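Local coordinates for protein flavin-containing monooxygenase (Allium sativum, PDB 6WPU) that probably uses its bound flavin-adenine dinucleotide to oxygenate the sulfur of S-allyl-L-cysteine, a step toward the flavour precursors of garlic, at residues Y296-P301 with I337-V342; V217-G222 with S266-T271. One frame throughout, in Å; residues are numbered along the deposited sequence.

Contact 1 (Y296-P301 with I337-V342)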
loop_
_atom_site.group_PDB
_atom_site.type_symbol
_atom_site.label_atom_id
_atom_site.label_comp_id
_atom_site.label_asym_id
_atom_site.label_seq_id
_atom_site.Cartn_x
_atom_site.Cartn_y
_atom_site.Cartn_z
ATOM N N TYR A 296 5.876 6.791 1.489
ATOM C CA TYR A 296 5.370 7.310 0.231
ATOM C C TYR A 296 4.290 8.349 0.482
ATOM O O TYR A 296 3.836 8.556 1.612
ATOM C CB TYR A 296 4.837 6.171 -0.644
ATOM C CG TYR A 296 5.931 5.195 -0.978
ATOM C CD1 TYR A 296 6.691 5.352 -2.136
ATOM C CD2 TYR A 296 6.226 4.132 -0.125
ATOM C CE1 TYR A 296 7.718 4.478 -2.442
ATOM C CE2 TYR A 296 7.257 3.251 -0.417
ATOM C CZ TYR A 296 8.000 3.431 -1.573
ATOM O OH TYR A 296 9.036 2.564 -1.861
ATOM N N VAL A 297 3.890 9.020 -0.600
ATOM C CA VAL A 297 2.795 9.978 -0.565
ATOM C C VAL A 297 1.766 9.556 -1.612
ATOM O O VAL A 297 2.055 8.799 -2.546
ATOM C CB VAL A 297 3.258 11.428 -0.808
ATOM C CG1 VAL A 297 4.300 11.848 0.231
ATOM C CG2 VAL A 297 3.814 11.575 -2.200
ATOM N N TYR A 298 0.539 10.026 -1.411
ATOM C CA TYR A 298 -0.507 9.878 -2.411
ATOM C C TYR A 298 -0.177 10.752 -3.606
ATOM O O TYR A 298 0.399 11.828 -3.462
ATOM C CB TYR A 298 -1.860 10.281 -1.823
ATOM C CG TYR A 298 -2.267 9.402 -0.663
ATOM C CD1 TYR A 298 -2.038 9.803 0.649
ATOM C CD2 TYR A 298 -2.854 8.150 -0.884
ATOM C CE1 TYR A 298 -2.401 8.999 1.722
ATOM C CE2 TYR A 298 -3.219 7.337 0.176
ATOM C CZ TYR A 298 -2.979 7.767 1.486
ATOM O OH TYR A 298 -3.326 6.983 2.573
ATOM N N ASN A 299 -0.549 10.290 -4.795
ATOM C CA ASN A 299 -0.189 11.021 -6.008
ATOM C C ASN A 299 -1.180 10.646 -7.104
ATOM O O ASN A 299 -1.165 9.500 -7.560
ATOM C CB ASN A 299 1.249 10.679 -6.404
ATOM C CG ASN A 299 1.756 11.511 -7.554
ATOM O OD1 ASN A 299 1.524 12.708 -7.611
ATOM N ND2 ASN A 299 2.441 10.872 -8.491
ATOM N N PHE A 300 -2.030 11.598 -7.523
ATOM C CA PHE A 300 -2.983 11.408 -8.629
ATOM C C PHE A 300 -2.834 12.517 -9.659
ATOM O O PHE A 300 -3.727 13.360 -9.802
ATOM C CB PHE A 300 -4.442 11.421 -8.175
ATOM C CG PHE A 300 -4.677 10.867 -6.837
ATOM C CD1 PHE A 300 -4.843 11.708 -5.754
ATOM C CD2 PHE A 300 -4.814 9.506 -6.661
ATOM C CE1 PHE A 300 -5.090 11.198 -4.501
ATOM C CE2 PHE A 300 -5.061 8.982 -5.407
ATOM C CZ PHE A 300 -5.193 9.839 -4.319
ATOM N N PRO A 301 -1.741 12.533 -10.416
ATOM C CA PRO A 301 -1.545 13.647 -11.364
ATOM C C PRO A 301 -2.656 13.758 -12.417
ATOM O O PRO A 301 -2.963 14.859 -12.892
ATOM C CB PRO A 301 -0.176 13.332 -11.984
ATOM C CG PRO A 301 0.029 11.848 -11.754
ATOM C CD PRO A 301 -0.661 11.532 -10.468
ATOM N N ILE A 337 -7.130 3.639 -0.253
ATOM C CA ILE A 337 -6.470 4.762 0.418
ATOM C C ILE A 337 -5.903 4.380 1.787
ATOM O O ILE A 337 -4.765 4.767 2.087
ATOM C CB ILE A 337 -7.429 5.965 0.508
ATOM C CG1 ILE A 337 -7.789 6.519 -0.887
ATOM C CG2 ILE A 337 -6.841 7.053 1.392
ATOM C CD1 ILE A 337 -6.628 7.051 -1.657
ATOM N N PRO A 338 -6.633 3.680 2.665
ATOM C CA PRO A 338 -6.132 3.486 4.036
ATOM C C PRO A 338 -4.806 2.737 4.076
ATOM O O PRO A 338 -4.443 2.008 3.154
ATOM C CB PRO A 338 -7.248 2.678 4.709
ATOM C CG PRO A 338 -8.508 3.068 3.929
ATOM C CD PRO A 338 -8.017 3.178 2.515
ATOM N N TRP A 339 -4.064 2.941 5.165
ATOM C CA TRP A 339 -2.796 2.238 5.335
ATOM C C TRP A 339 -2.677 1.723 6.762
ATOM O O TRP A 339 -3.529 1.988 7.619
ATOM C CB TRP A 339 -1.584 3.100 4.944
ATOM C CG TRP A 339 -1.519 4.472 5.548
ATOM C CD1 TRP A 339 -2.302 5.543 5.233
ATOM C CD2 TRP A 339 -0.582 4.935 6.534
ATOM N NE1 TRP A 339 -1.932 6.642 5.975
ATOM C CE2 TRP A 339 -0.874 6.297 6.780
ATOM C CE3 TRP A 339 0.469 4.334 7.235
ATOM C CZ2 TRP A 339 -0.152 7.068 7.704
ATOM C CZ3 TRP A 339 1.197 5.111 8.163
ATOM C CH2 TRP A 339 0.876 6.458 8.383
ATOM N N LYS A 340 -1.608 0.950 6.990
ATOM C CA LYS A 340 -1.476 0.072 8.156
ATOM C C LYS A 340 -2.643 -0.918 8.213
ATOM O O LYS A 340 -3.239 -1.166 9.266
ATOM C CB LYS A 340 -1.343 0.871 9.463
ATOM C CG LYS A 340 0.077 1.410 9.725
ATOM C CD LYS A 340 1.055 0.305 10.137
ATOM C CE LYS A 340 2.471 0.854 10.379
ATOM N NZ LYS A 340 3.437 -0.152 10.942
ATOM N N ILE A 341 -2.959 -1.507 7.055
ATOM C CA ILE A 341 -4.129 -2.367 6.917
ATOM C C ILE A 341 -3.722 -3.682 6.274
ATOM O O ILE A 341 -2.701 -3.778 5.588
ATOM C CB ILE A 341 -5.237 -1.718 6.054
ATOM C CG1 ILE A 341 -4.691 -1.463 4.638
ATOM C CG2 ILE A 341 -5.756 -0.451 6.703
ATOM C CD1 ILE A 341 -5.717 -1.127 3.625
ATOM N N VAL A 342 -4.572 -4.689 6.468
ATOM C CA VAL A 342 -4.596 -5.870 5.609
ATOM C C VAL A 342 -5.334 -5.484 4.330
ATOM O O VAL A 342 -6.565 -5.361 4.346
ATOM C CB VAL A 342 -5.269 -7.056 6.317
ATOM C CG1 VAL A 342 -5.178 -8.303 5.459
ATOM C CG2 VAL A 342 -4.623 -7.275 7.682
#

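Contact 2 (V217-G222 with S266-T271)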
loop_
_atom_site.group_PDB
_atom_site.type_symbol
_atom_site.label_atom_id
_atom_site.label_comp_id
_atom_site.label_asym_id
_atom_site.label_seq_id
_atom_site.Cartn_x
_atom_site.Cartn_y
_atom_site.Cartn_z
ATOM N N VAL A 217 29.211 0.740 4.805
ATOM C CA VAL A 217 28.533 1.186 6.019
ATOM C C VAL A 217 27.257 1.904 5.594
ATOM O O VAL A 217 27.314 2.923 4.889
ATOM C CB VAL A 217 29.426 2.101 6.868
ATOM C CG1 VAL A 217 28.641 2.615 8.062
ATOM C CG2 VAL A 217 30.697 1.365 7.338
ATOM N N VAL A 218 26.109 1.380 6.028
ATOM C CA VAL A 218 24.797 1.787 5.529
ATOM C C VAL A 218 23.951 2.280 6.693
ATOM O O VAL A 218 23.874 1.623 7.740
ATOM C CB VAL A 218 24.085 0.628 4.812
ATOM C CG1 VAL A 218 22.768 1.114 4.160
ATOM C CG2 VAL A 218 25.014 -0.006 3.770
ATOM N N VAL A 219 23.321 3.433 6.515
ATOM C CA VAL A 219 22.327 3.932 7.454
ATOM C C VAL A 219 20.952 3.786 6.806
ATOM O O VAL A 219 20.748 4.202 5.657
ATOM C CB VAL A 219 22.614 5.385 7.861
ATOM C CG1 VAL A 219 21.507 5.907 8.782
ATOM C CG2 VAL A 219 23.988 5.480 8.552
ATOM N N ILE A 220 20.031 3.145 7.521
ATOM C CA ILE A 220 18.646 2.985 7.090
ATOM C C ILE A 220 17.799 3.847 8.013
ATOM O O ILE A 220 17.761 3.600 9.225
ATOM C CB ILE A 220 18.180 1.519 7.158
ATOM C CG1 ILE A 220 19.197 0.543 6.553
ATOM C CG2 ILE A 220 16.822 1.361 6.515
ATOM C CD1 ILE A 220 19.146 0.419 5.092
ATOM N N ILE A 221 17.125 4.854 7.456
ATOM C CA ILE A 221 16.226 5.710 8.232
ATOM C C ILE A 221 14.807 5.179 8.073
ATOM O O ILE A 221 14.248 5.209 6.971
ATOM C CB ILE A 221 16.295 7.175 7.782
ATOM C CG1 ILE A 221 17.743 7.680 7.779
ATOM C CG2 ILE A 221 15.423 8.042 8.678
ATOM C CD1 ILE A 221 17.896 9.020 7.117
ATOM N N GLY A 222 14.216 4.706 9.167
ATOM C CA GLY A 222 12.817 4.328 9.147
ATOM C C GLY A 222 12.386 3.743 10.472
ATOM O O GLY A 222 13.214 3.187 11.201
ATOM N N SER A 266 18.300 5.959 17.531
ATOM C CA SER A 266 17.076 6.734 17.539
ATOM C C SER A 266 16.993 7.648 16.324
ATOM O O SER A 266 16.010 7.612 15.577
ATOM C CB SER A 266 16.984 7.535 18.838
ATOM O OG SER A 266 15.665 8.011 19.014
ATOM N N MET A 267 18.013 8.462 16.093
ATOM C CA MET A 267 17.919 9.435 15.016
ATOM C C MET A 267 19.300 9.970 14.687
ATOM O O MET A 267 20.203 9.971 15.532
ATOM C CB MET A 267 17.005 10.601 15.393
ATOM C CG MET A 267 17.515 11.367 16.600
ATOM S SD MET A 267 16.391 12.654 17.176
ATOM C CE MET A 267 16.621 13.914 15.925
ATOM N N ILE A 268 19.445 10.426 13.445
ATOM C CA ILE A 268 20.640 11.154 13.051
ATOM C C ILE A 268 20.634 12.514 13.731
ATOM O O ILE A 268 19.660 13.269 13.640
ATOM C CB ILE A 268 20.714 11.305 11.525
ATOM C CG1 ILE A 268 20.780 9.933 10.844
ATOM C CG2 ILE A 268 21.932 12.158 11.151
ATOM C CD1 ILE A 268 20.733 9.989 9.319
ATOM N N LYS A 269 21.725 12.834 14.412
ATOM C CA LYS A 269 21.900 14.164 14.972
ATOM C C LYS A 269 22.499 15.132 13.958
ATOM O O LYS A 269 22.036 16.272 13.846
ATOM C CB LYS A 269 22.771 14.071 16.224
ATOM C CG LYS A 269 23.490 15.331 16.630
ATOM C CD LYS A 269 24.081 15.140 18.010
ATOM C CE LYS A 269 25.370 15.913 18.178
ATOM N NZ LYS A 269 26.089 15.528 19.421
ATOM N N ILE A 270 23.504 14.691 13.200
ATOM C CA ILE A 270 24.192 15.550 12.239
ATOM C C ILE A 270 24.918 14.648 11.250
ATOM O O ILE A 270 25.384 13.560 11.608
ATOM C CB ILE A 270 25.154 16.542 12.957
ATOM C CG1 ILE A 270 25.739 17.559 11.977
ATOM C CG2 ILE A 270 26.305 15.830 13.693
ATOM C CD1 ILE A 270 24.691 18.382 11.276
ATOM N N THR A 271 24.975 15.078 9.987
ATOM C CA THR A 271 25.883 14.497 9.004
ATOM C C THR A 271 26.988 15.506 8.670
ATOM O O THR A 271 26.759 16.718 8.657
ATOM C CB THR A 271 25.139 14.058 7.733
ATOM O OG1 THR A 271 24.489 15.180 7.122
ATOM C CG2 THR A 271 24.085 12.998 8.063
#

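Contact 1 (Y296-P301 with I337-V342)
Tyr298 sets CG anti to its own carbonyl carbon (chi1 -62°), which sends the ring across to Ile337 and Trp339. Trp339 places CG between its backbone N and carbonyl carbon (chi1 50°), and this brings CD1 of the indole to the tyrosine hydroxyl. The one hydrogen bond across the contact runs from Tyr298 OH to Ile337 O at 2.7 Å. The acceptor lies near the plane of the phenol ring, at its edge. Seen from the carbonyl, the bond is bent, with a C=O...donor angle of 143° and the donor tilted out of the carbonyl plane. Trp339 CD1 comes within 3.2 Å of the same Tyr298 OH, roughly at right angles to that hydrogen bond. The side chains of Tyr298 and Trp339 cross at about a right angle.

Ile337 also meets the ring with both of its branches. Its CG2 lies 3.8 Å from Tyr298 CE2, and its CD1 is 4.0 Å from Tyr298 CD2. The same CD1 methyl reaches the edge of the next aromatic ring, 4.1 Å from Phe300 CZ. A phenylalanine in place of Tyr298 would probably leave the Ile337 carbonyl without this donor and the two loops tied by apolar contacts alone.

His182 and His392 also meet the Tyr298 ring, and Phe300 packs edge-to-face with Phe334. The side chain of Phe300 is about 8 Å from the bound FAD. Segment 296-301 leaves the short strand 296-297 and rests on strands 310-312 and 315-317. Segment 337-342 links strand 332-334, at the margin of the parallel sheet, to helix 343-358, with Val342 as its N-cap.

Contact 2 (V217-G222 with S266-T271)
The mixed sheet that holds strands 217-221 and 262-271 is probably the NADPH-binding, Rossmann-like part of this monooxygenase, as in related flavin-containing enzymes. Strand 217-221 gives way to a turn at Gly222 and then to helix 225-234, a strand-turn-helix unit. In the sheet, strand 240-244 pairs in parallel with both 217-221 and 262-271. The contact therefore joins two strands that are not direct neighbours.

Ile268 bridges the gap with a single methyl. Its CG1 is anti to the carbonyl carbon and CD1 continues the chain in an extended form (chi2 175°), so the branch reaches straight out to segment 217-222. There CD1 of Ile268 lies 3.7 Å from CD1 of Ile221 and 4.1 Å from Ile221 CG1. These two isoleucines cross at about a right angle. The same Ile268 CD1 is 4.2 Å from Val219 CG1, a looser touch. Val219 holds that methyl anti to its backbone N. The backbones stay well apart, with the CA atoms of Ile221 and Met267 at 7.9 Å.

Val277 and Phe279 of strand 276-279 add to the apolar surroundings, the first against Ile268 and the second against Val219. Just beyond Ile268 the strand is irregular. A classic beta bulge sets Lys269 and Ile270 opposite the single residue Val278. On the other strand, Val218 and Ile220 pack on helix 225-234 instead.

No hydrogen bond or charge pair spans the contact. Its cohesion must come from dispersion and from keeping aliphatic groups away from water. Such contacts depend on closeness and fit, and not on direction as a hydrogen bond does.

Overall arrangement
Both segments of contact 2 precede both segments of contact 1 along the chain, so the two contacts follow in series without interleaving. Their centres are 25 Å apart, and the nearest atoms about 10 Å, so they do not touch. Contact 1 lies near the middle of the molecule, 6 Å from the chain centre. Phe300 brings it near the FAD, and its second segment follows strand 332-334 of the parallel sheet. Contact 2 lies 25 Å from that centre, in the mixed sheet. Strand 289-292 pairs with 217-221 and is followed shortly by strand 296-297. The chain thus passes from the probable NADPH-binding part back to the flavin-binding part.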